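Local coordinates for protein Bug27 (Bordetella pertussis, PDB 2QPQ) that belongs to the Bug family of periplasmic solute-binding proteins and probably captures a small ligand between two domains in Venus flytrap fashion, at residues G48-R56 with N78-F87; E225-L233 with F278-F289. All blocks are in the same frame, centred on the assembly; numbering follows the deposited sequence.

Interaction 1 (G48-R56 with N78-F87); sequences GASGNVGAR and NPGVFRNLPF
Asn52 and Phe82 meet end-on to face. The terminal amide of Asn52 hangs over the centre of the Phe82 ring, and the two planes stand 72° apart. The amide therefore dips into the ring face rather than lying flat on it. The edge of the same ring faces Ser50: Ser50 OG lies near the ring plane, 3.8 Å from Phe82 CZ. Ala49 O also comes within 3.7 Å of Phe82 CZ. The Asn78 side chain packs against Ser50 CB and crosses the Asn52 amide, with the two amide planes 76° apart. Leu85 CD1 touches the Asn52 amide too, as the tip of its side chain reaches inward.

Further along the helix, Phe87 takes over. Its CZ rests 3.5 Å from Ala55 CB. At the ring edge, Phe87 CE2 approaches Asn52 O at 3.6 Å. Phe87 CG sits between the backbone N and the carbonyl carbon (chi1 46°), and this turn sends the ring toward the helix. Leu85 CG lies over one face of that ring, toward its rim, and Phe93 meets it edge-to-face. At the more exposed end, Pro86 CB packs 3.5 Å from Arg56 NE.

The backbone sets these groups in place. Ala49 and Ser50 both have left-handed backbone angles, and Gly51 is the N-cap of the helix. Gly48 O accepts from Gly51 N and Val53 N. Asn78 O holds the other side by accepting from Val81 N and Phe82 N. Helix 52-59 is the connection of a beta-alpha-beta crossover from strand 41-45 to strand 67-72. The contact packs the turn before this helix and its first turns against the end of helix 74-81 and the loop that follows, within the alpha/beta fold of a periplasmic binding protein.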
loop_
_atom_site.group_PDB
_atom_site.type_symbol
_atom_site.label_atom_id
_atom_site.label_comp_id
_atom_site.label_asym_id
_atom_site.label_seq_id
_atom_site.Cartn_x
_atom_site.Cartn_y
_atom_site.Cartn_z
ATOM N N GLY A 48 12.213 0.673 9.887
ATOM C CA GLY A 48 13.474 1.044 9.226
ATOM C C GLY A 48 13.623 0.482 7.837
ATOM O O GLY A 48 13.237 -0.676 7.582
ATOM N N ALA A 49 14.162 1.325 6.946
ATOM C CA ALA A 49 14.533 0.983 5.563
ATOM C C ALA A 49 13.314 0.438 4.823
ATOM O O ALA A 49 13.353 -0.668 4.269
ATOM C CB ALA A 49 15.667 -0.050 5.541
ATOM N N SER A 50 12.240 1.221 4.839
ATOM C CA SER A 50 10.988 0.885 4.130
ATOM C C SER A 50 10.403 -0.482 4.522
ATOM O O SER A 50 9.728 -1.115 3.736
ATOM C CB SER A 50 11.202 0.973 2.614
ATOM O OG SER A 50 11.715 2.260 2.281
ATOM N N GLY A 51 10.666 -0.916 5.747
ATOM C CA GLY A 51 10.120 -2.154 6.246
ATOM C C GLY A 51 11.156 -3.271 6.239
ATOM O O GLY A 51 10.884 -4.368 6.722
ATOM N N ASN A 52 12.336 -3.018 5.695
ATOM C CA ASN A 52 13.352 -4.102 5.592
ATOM C C ASN A 52 13.859 -4.561 6.946
ATOM O O ASN A 52 14.218 -5.744 7.134
ATOM C CB ASN A 52 14.510 -3.658 4.691
ATOM C CG ASN A 52 14.116 -3.563 3.249
ATOM O OD1 ASN A 52 13.140 -4.171 2.809
ATOM N ND2 ASN A 52 14.898 -2.833 2.476
ATOM N N VAL A 53 13.866 -3.643 7.915
ATOM C CA VAL A 53 14.374 -4.002 9.243
ATOM C C VAL A 53 13.396 -5.009 9.827
ATOM O O VAL A 53 13.803 -6.075 10.289
ATOM C CB VAL A 53 14.585 -2.775 10.171
ATOM C CG1 VAL A 53 14.809 -3.171 11.685
ATOM C CG2 VAL A 53 15.748 -1.883 9.636
ATOM N N GLY A 54 12.114 -4.666 9.795
ATOM C CA GLY A 54 11.085 -5.569 10.314
ATOM C C GLY A 54 11.054 -6.891 9.556
ATOM O O GLY A 54 10.881 -7.942 10.166
ATOM N N ALA A 55 11.199 -6.834 8.227
ATOM C CA ALA A 55 11.189 -8.041 7.414
ATOM C C ALA A 55 12.360 -8.967 7.797
ATOM O O ALA A 55 12.165 -10.156 8.014
ATOM C CB ALA A 55 11.202 -7.701 5.876
ATOM N N ARG A 56 13.564 -8.415 7.931
ATOM C CA ARG A 56 14.720 -9.258 8.265
ATOM C C ARG A 56 14.519 -9.912 9.638
ATOM O O ARG A 56 14.854 -11.069 9.841
ATOM C CB ARG A 56 15.988 -8.411 8.275
ATOM C CG ARG A 56 17.276 -9.258 8.335
ATOM C CD ARG A 56 18.450 -8.372 8.683
ATOM N NE ARG A 56 19.701 -8.821 8.056
ATOM C CZ ARG A 56 20.882 -8.238 8.254
ATOM N NH1 ARG A 56 20.973 -7.190 9.073
ATOM N NH2 ARG A 56 21.974 -8.708 7.644
ATOM N N ASN A 78 10.192 -3.373 -2.665
ATOM C CA ASN A 78 11.544 -3.326 -2.119
ATOM C C ASN A 78 12.623 -4.150 -2.820
ATOM O O ASN A 78 13.761 -3.666 -2.929
ATOM C CB ASN A 78 11.522 -3.617 -0.611
ATOM C CG ASN A 78 10.951 -2.471 0.215
ATOM O OD1 ASN A 78 10.705 -2.627 1.403
ATOM N ND2 ASN A 78 10.753 -1.337 -0.397
ATOM N N PRO A 79 12.309 -5.392 -3.268
ATOM C CA PRO A 79 13.360 -6.159 -3.907
ATOM C C PRO A 79 13.943 -5.461 -5.147
ATOM O O PRO A 79 15.128 -5.604 -5.377
ATOM C CB PRO A 79 12.669 -7.505 -4.240
ATOM C CG PRO A 79 11.551 -7.580 -3.180
ATOM C CD PRO A 79 11.065 -6.184 -3.173
ATOM N N GLY A 80 13.134 -4.694 -5.892
ATOM C CA GLY A 80 13.614 -4.025 -7.098
ATOM C C GLY A 80 14.391 -2.744 -6.826
ATOM O O GLY A 80 15.188 -2.331 -7.665
ATOM N N VAL A 81 14.219 -2.138 -5.652
ATOM C CA VAL A 81 14.757 -0.800 -5.367
ATOM C C VAL A 81 15.847 -0.762 -4.299
ATOM O O VAL A 81 16.455 0.301 -4.066
ATOM C CB VAL A 81 13.641 0.231 -4.986
ATOM C CG1 VAL A 81 12.629 0.401 -6.156
ATOM C CG2 VAL A 81 12.927 -0.151 -3.661
ATOM N N PHE A 82 16.074 -1.894 -3.627
ATOM C CA PHE A 82 17.199 -2.016 -2.734
ATOM C C PHE A 82 18.291 -2.821 -3.394
ATOM O O PHE A 82 18.008 -3.860 -3.963
ATOM C CB PHE A 82 16.791 -2.590 -1.371
ATOM C CG PHE A 82 16.069 -1.595 -0.523
ATOM C CD1 PHE A 82 14.696 -1.391 -0.694
ATOM C CD2 PHE A 82 16.767 -0.846 0.419
ATOM C CE1 PHE A 82 14.032 -0.445 0.072
ATOM C CE2 PHE A 82 16.138 0.097 1.192
ATOM C CZ PHE A 82 14.748 0.309 1.025
ATOM N N ARG A 83 19.520 -2.310 -3.327
ATOM C CA ARG A 83 20.686 -2.926 -4.000
ATOM C C ARG A 83 21.017 -4.295 -3.411
ATOM O O ARG A 83 21.277 -5.252 -4.155
ATOM C CB ARG A 83 21.912 -1.989 -3.961
ATOM C CG ARG A 83 21.677 -0.644 -4.706
ATOM C CD ARG A 83 22.883 0.352 -4.649
ATOM N NE ARG A 83 22.506 1.651 -5.233
ATOM C CZ ARG A 83 22.513 1.911 -6.539
ATOM N NH1 ARG A 83 22.886 0.969 -7.394
ATOM N NH2 ARG A 83 22.134 3.099 -6.992
ATOM N N ASN A 84 20.947 -4.407 -2.085
ATOM C CA ASN A 84 21.356 -5.633 -1.389
ATOM C C ASN A 84 20.377 -6.022 -0.284
ATOM O O ASN A 84 20.688 -5.902 0.909
ATOM C CB ASN A 84 22.748 -5.484 -0.771
ATOM C CG ASN A 84 23.822 -5.112 -1.782
ATOM O OD1 ASN A 84 24.288 -3.957 -1.814
ATOM N ND2 ASN A 84 24.243 -6.084 -2.591
ATOM N N LEU A 85 19.192 -6.476 -0.671
ATOM C CA LEU A 85 18.191 -6.917 0.316
ATOM C C LEU A 85 18.748 -8.050 1.143
ATOM O O LEU A 85 19.228 -9.016 0.593
ATOM C CB LEU A 85 16.947 -7.393 -0.428
ATOM C CG LEU A 85 15.554 -7.201 0.138
ATOM C CD1 LEU A 85 15.295 -5.757 0.349
ATOM C CD2 LEU A 85 14.566 -7.827 -0.825
ATOM N N PRO A 86 18.642 -7.956 2.481
ATOM C CA PRO A 86 19.246 -8.899 3.421
ATOM C C PRO A 86 18.436 -10.203 3.650
ATOM O O PRO A 86 18.644 -10.911 4.654
ATOM C CB PRO A 86 19.326 -8.075 4.702
ATOM C CG PRO A 86 18.108 -7.170 4.629
ATOM C CD PRO A 86 17.870 -6.898 3.163
ATOM N N PHE A 87 17.544 -10.528 2.714
ATOM C CA PHE A 87 16.710 -11.727 2.791
ATOM C C PHE A 87 16.209 -12.045 1.393
ATOM O O PHE A 87 16.350 -11.243 0.466
ATOM C CB PHE A 87 15.529 -11.554 3.757
ATOM C CG PHE A 87 14.790 -10.241 3.580
ATOM C CD1 PHE A 87 13.881 -10.072 2.522
ATOM C CD2 PHE A 87 15.016 -9.193 4.440
ATOM C CE1 PHE A 87 13.191 -8.849 2.357
ATOM C CE2 PHE A 87 14.350 -7.959 4.254
ATOM C CZ PHE A 87 13.458 -7.807 3.204
#

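Interaction 2 (E225-L233 with F278-F289)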
loop_
_atom_site.group_PDB
_atom_site.type_symbol
_atom_site.label_atom_id
_atom_site.label_comp_id
_atom_site.label_asym_id
_atom_site.label_seq_id
_atom_site.Cartn_x
_atom_site.Cartn_y
_atom_site.Cartn_z
ATOM N N GLU A 225 -3.283 -0.558 -13.453
ATOM C CA GLU A 225 -3.823 -0.684 -12.107
ATOM C C GLU A 225 -2.697 -0.749 -11.099
ATOM O O GLU A 225 -1.634 -1.307 -11.371
ATOM C CB GLU A 225 -4.775 -1.891 -11.962
ATOM C CG GLU A 225 -4.134 -3.229 -12.232
ATOM C CD GLU A 225 -4.704 -4.305 -11.325
ATOM O OE1 GLU A 225 -5.455 -5.160 -11.853
ATOM O OE2 GLU A 225 -4.425 -4.278 -10.095
ATOM N N LEU A 226 -2.916 -0.170 -9.928
ATOM C CA LEU A 226 -1.941 -0.315 -8.860
ATOM C C LEU A 226 -2.628 -0.175 -7.515
ATOM O O LEU A 226 -2.588 0.893 -6.874
ATOM C CB LEU A 226 -0.758 0.654 -9.037
ATOM C CG LEU A 226 0.429 0.663 -8.024
ATOM C CD1 LEU A 226 0.714 -0.646 -7.340
ATOM C CD2 LEU A 226 1.707 1.212 -8.644
ATOM N N ASN A 227 -3.265 -1.265 -7.094
ATOM C CA ASN A 227 -3.978 -1.318 -5.832
ATOM C C ASN A 227 -3.070 -1.851 -4.707
ATOM O O ASN A 227 -2.484 -2.911 -4.844
ATOM C CB ASN A 227 -5.229 -2.198 -6.012
ATOM C CG ASN A 227 -6.405 -1.752 -5.168
ATOM O OD1 ASN A 227 -6.277 -0.942 -4.255
ATOM N ND2 ASN A 227 -7.556 -2.348 -5.426
ATOM N N GLN A 228 -2.957 -1.110 -3.610
ATOM C CA GLN A 228 -2.103 -1.525 -2.508
ATOM C C GLN A 228 -2.824 -2.502 -1.581
ATOM O O GLN A 228 -3.876 -2.204 -1.063
ATOM C CB GLN A 228 -1.656 -0.310 -1.718
ATOM C CG GLN A 228 -0.808 -0.558 -0.466
ATOM C CD GLN A 228 -0.253 0.750 0.049
ATOM O OE1 GLN A 228 0.329 1.497 -0.717
ATOM N NE2 GLN A 228 -0.483 1.063 1.308
ATOM N N TRP A 229 -2.222 -3.651 -1.376
ATOM C CA TRP A 229 -2.708 -4.669 -0.429
ATOM C C TRP A 229 -2.000 -4.511 0.889
ATOM O O TRP A 229 -0.955 -3.822 0.989
ATOM C CB TRP A 229 -2.516 -6.098 -0.987
ATOM C CG TRP A 229 -1.216 -6.402 -1.749
ATOM C CD1 TRP A 229 -1.090 -6.539 -3.112
ATOM C CD2 TRP A 229 0.091 -6.699 -1.202
ATOM N NE1 TRP A 229 0.202 -6.863 -3.430
ATOM C CE2 TRP A 229 0.944 -6.963 -2.288
ATOM C CE3 TRP A 229 0.624 -6.725 0.099
ATOM C CZ2 TRP A 229 2.333 -7.292 -2.133
ATOM C CZ3 TRP A 229 2.028 -7.043 0.255
ATOM C CH2 TRP A 229 2.850 -7.301 -0.879
ATOM N N HIS A 230 -2.573 -5.158 1.899
ATOM C CA HIS A 230 -2.151 -5.042 3.290
ATOM C C HIS A 230 -2.419 -6.409 3.876
ATOM O O HIS A 230 -3.555 -6.890 3.847
ATOM C CB HIS A 230 -2.981 -4.023 4.072
ATOM C CG HIS A 230 -2.977 -2.648 3.483
ATOM N ND1 HIS A 230 -3.791 -2.299 2.426
ATOM C CD2 HIS A 230 -2.273 -1.534 3.806
ATOM C CE1 HIS A 230 -3.553 -1.039 2.092
ATOM N NE2 HIS A 230 -2.653 -0.548 2.924
ATOM N N GLY A 231 -1.385 -7.046 4.407
ATOM C CA GLY A 231 -1.598 -8.364 4.944
ATOM C C GLY A 231 -0.497 -8.775 5.849
ATOM O O GLY A 231 0.356 -7.945 6.226
ATOM N N LEU A 232 -0.550 -10.068 6.213
ATOM C CA LEU A 232 0.347 -10.646 7.168
ATOM C C LEU A 232 1.084 -11.795 6.503
ATOM O O LEU A 232 0.468 -12.632 5.785
ATOM C CB LEU A 232 -0.460 -11.148 8.408
ATOM C CG LEU A 232 -0.941 -9.958 9.298
ATOM C CD1 LEU A 232 -2.108 -10.317 10.196
ATOM C CD2 LEU A 232 0.198 -9.399 10.155
ATOM N N LEU A 233 2.397 -11.810 6.755
ATOM C CA LEU A 233 3.293 -12.914 6.358
ATOM C C LEU A 233 3.893 -13.554 7.597
ATOM O O LEU A 233 3.863 -12.946 8.687
ATOM C CB LEU A 233 4.441 -12.410 5.457
ATOM C CG LEU A 233 4.142 -11.398 4.345
ATOM C CD1 LEU A 233 5.409 -10.960 3.568
ATOM C CD2 LEU A 233 3.092 -11.982 3.351
ATOM N N PHE A 278 -2.620 -15.137 -1.621
ATOM C CA PHE A 278 -1.866 -13.959 -1.224
ATOM C C PHE A 278 -0.381 -14.179 -1.594
ATOM O O PHE A 278 0.291 -13.258 -2.083
ATOM C CB PHE A 278 -2.085 -13.622 0.292
ATOM C CG PHE A 278 -1.413 -12.331 0.758
ATOM C CD1 PHE A 278 -1.211 -11.258 -0.138
ATOM C CD2 PHE A 278 -1.043 -12.165 2.083
ATOM C CE1 PHE A 278 -0.621 -10.075 0.288
ATOM C CE2 PHE A 278 -0.444 -10.974 2.519
ATOM C CZ PHE A 278 -0.230 -9.930 1.603
ATOM N N GLN A 279 0.127 -15.383 -1.354
ATOM C CA GLN A 279 1.502 -15.713 -1.741
ATOM C C GLN A 279 1.739 -15.480 -3.220
ATOM O O GLN A 279 2.774 -14.916 -3.624
ATOM C CB GLN A 279 1.892 -17.164 -1.385
ATOM C CG GLN A 279 3.387 -17.499 -1.679
ATOM C CD GLN A 279 4.318 -16.684 -0.809
ATOM O OE1 GLN A 279 3.985 -16.399 0.326
ATOM N NE2 GLN A 279 5.454 -16.263 -1.343
ATOM N N LYS A 280 0.789 -15.926 -4.045
ATOM C CA LYS A 280 0.900 -15.672 -5.472
ATOM C C LYS A 280 0.923 -14.164 -5.793
ATOM O O LYS A 280 1.712 -13.726 -6.636
ATOM C CB LYS A 280 -0.222 -16.390 -6.221
ATOM C CG LYS A 280 -0.093 -16.429 -7.776
ATOM C CD LYS A 280 1.047 -17.319 -8.262
ATOM C CE LYS A 280 1.072 -17.367 -9.815
ATOM N NZ LYS A 280 2.445 -17.649 -10.318
ATOM N N MET A 281 0.055 -13.388 -5.132
ATOM C CA MET A 281 -0.005 -11.938 -5.346
ATOM C C MET A 281 1.327 -11.295 -4.982
ATOM O O MET A 281 1.818 -10.452 -5.722
ATOM C CB MET A 281 -1.089 -11.301 -4.464
ATOM C CG MET A 281 -2.472 -11.947 -4.497
ATOM S SD MET A 281 -3.672 -11.092 -3.442
ATOM C CE MET A 281 -3.113 -9.365 -3.765
ATOM N N VAL A 282 1.905 -11.701 -3.844
ATOM C CA VAL A 282 3.205 -11.153 -3.387
ATOM C C VAL A 282 4.256 -11.407 -4.478
ATOM O O VAL A 282 4.966 -10.497 -4.884
ATOM C CB VAL A 282 3.682 -11.752 -2.017
ATOM C CG1 VAL A 282 5.161 -11.346 -1.674
ATOM C CG2 VAL A 282 2.754 -11.355 -0.885
ATOM N N GLU A 283 4.346 -12.638 -4.956
ATOM C CA GLU A 283 5.396 -12.997 -5.944
ATOM C C GLU A 283 5.176 -12.325 -7.300
ATOM O O GLU A 283 6.103 -11.848 -7.932
ATOM C CB GLU A 283 5.490 -14.538 -6.057
ATOM C CG GLU A 283 6.047 -15.126 -4.761
ATOM C CD GLU A 283 6.297 -16.637 -4.822
ATOM O OE1 GLU A 283 6.561 -17.126 -5.944
ATOM O OE2 GLU A 283 6.272 -17.305 -3.750
ATOM N N THR A 284 3.923 -12.288 -7.734
ATOM C CA THR A 284 3.549 -11.608 -8.971
ATOM C C THR A 284 3.883 -10.108 -8.917
ATOM O O THR A 284 4.377 -9.555 -9.888
ATOM C CB THR A 284 2.057 -11.782 -9.241
ATOM O OG1 THR A 284 1.809 -13.173 -9.474
ATOM C CG2 THR A 284 1.620 -10.954 -10.450
ATOM N N ASP A 285 3.631 -9.470 -7.772
ATOM C CA ASP A 285 3.861 -8.029 -7.650
ATOM C C ASP A 285 5.354 -7.743 -7.521
ATOM O O ASP A 285 5.843 -6.740 -8.000
ATOM C CB ASP A 285 3.063 -7.442 -6.488
ATOM C CG ASP A 285 1.619 -7.094 -6.882
ATOM O OD1 ASP A 285 1.247 -7.265 -8.076
ATOM O OD2 ASP A 285 0.858 -6.623 -6.017
ATOM N N ILE A 286 6.077 -8.642 -6.880
ATOM C CA ILE A 286 7.518 -8.504 -6.829
ATOM C C ILE A 286 8.033 -8.435 -8.254
ATOM O O ILE A 286 8.806 -7.522 -8.592
ATOM C CB ILE A 286 8.177 -9.670 -6.062
ATOM C CG1 ILE A 286 7.956 -9.472 -4.547
ATOM C CG2 ILE A 286 9.709 -9.716 -6.393
ATOM C CD1 ILE A 286 8.431 -10.620 -3.670
ATOM N N ASP A 287 7.591 -9.378 -9.089
ATOM C CA ASP A 287 8.058 -9.459 -10.486
ATOM C C ASP A 287 7.665 -8.211 -11.267
ATOM O O ASP A 287 8.456 -7.640 -11.982
ATOM C CB ASP A 287 7.493 -10.725 -11.149
ATOM C CG ASP A 287 8.120 -12.023 -10.597
ATOM O OD1 ASP A 287 9.179 -11.981 -9.904
ATOM O OD2 ASP A 287 7.547 -13.103 -10.890
ATOM N N ARG A 288 6.426 -7.790 -11.102
ATOM C CA ARG A 288 5.888 -6.659 -11.834
ATOM C C ARG A 288 6.562 -5.337 -11.424
ATOM O O ARG A 288 6.926 -4.509 -12.276
ATOM C CB ARG A 288 4.384 -6.636 -11.600
ATOM C CG ARG A 288 3.694 -5.368 -11.926
ATOM C CD ARG A 288 2.452 -5.329 -11.078
ATOM N NE ARG A 288 1.640 -4.213 -11.525
ATOM C CZ ARG A 288 0.665 -3.678 -10.820
ATOM N NH1 ARG A 288 0.392 -4.124 -9.592
ATOM N NH2 ARG A 288 -0.014 -2.696 -11.361
ATOM N N PHE A 289 6.744 -5.149 -10.118
ATOM C CA PHE A 289 7.325 -3.897 -9.628
ATOM C C PHE A 289 8.780 -3.855 -9.995
ATOM O O PHE A 289 9.305 -2.802 -10.332
ATOM C CB PHE A 289 7.149 -3.759 -8.101
ATOM C CG PHE A 289 5.718 -3.543 -7.692
ATOM C CD1 PHE A 289 4.839 -2.892 -8.562
ATOM C CD2 PHE A 289 5.241 -3.982 -6.456
ATOM C CE1 PHE A 289 3.524 -2.691 -8.222
ATOM C CE2 PHE A 289 3.882 -3.737 -6.071
ATOM C CZ PHE A 289 3.035 -3.114 -6.960
HETATM O O HOH W 1 -2.519 -3.721 -8.323
HETATM O O HOH W 2 0.201 -3.834 -5.116
#
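Trp229 and Phe278 meet where strand 227-235 faces helix 275-296. This is alpha/beta packing in a periplasmic binding protein: the helix lies across a central strand of the sheet, and the axes of segments 227-233 and 278-289 are 110° apart. The tight part surrounds the indole. Phe278 makes a T-shaped stack, its edge toward the indole face, with planes at 82°. Phe278 CE1 comes 3.6 Å from Trp229 CE3. Met281 CE reaches Trp229 CD1 at 3.5 Å, and Val282 CG2 lies near Trp229 CH2. Phe278 also lies against Gly231 CA, where the strand has no side chain, and against Leu233 CD2. A second apolar touch joins Leu226 CD1 to Phe289 CZ at 3.4 Å, beside Leu144 of helix 141-153.

The indole N-H is satisfied within this packing. Trp229 NE1 donates to Asp285 OD2 over 2.7 Å, close to the ring plane and on the anti side of the carboxylate. The Trp229 chi1 of 40° turns the indole toward the helix, and the bond would resist its rotation. Asp285 OD1 forms a long salt bridge with Arg288 NH1, which probably stabilises the carboxylate's negative charge.

The end of the contact at Glu225 and Arg288 is looser and wetter. Both residues are partly exposed, and two waters link the segments there. One water donates to both Asn227 O and Asp285 OD2, tying strand to helix. A second donates to Glu225 OE2 at 2.7 Å and accepts from Asn227 N and, at 3.2 Å, from Arg288 NH1.

Both interactions belong to one alpha/beta framework, with centres about 15 Å apart. Interaction 2 is buried and lies nearer the middle of the chain. It pairs a sheet strand with the long C-terminal helix. Interaction 1 is partly buried, farther out, and joins the start of one helix to the end of another and the loop after it. No secondary structure element is common to both, but strand 67-72, which follows helix 52-59, pairs antiparallel with strand 227-235. They also touch directly: Pro79 CG lies 4.3 Å from Ile286 CG2. In 48-56 with 78-87 an amide over a ring and apolar packing dominate. In 225-233 with 278-289 an indole-carboxylate hydrogen bond and bridging waters accompany the aromatic packing.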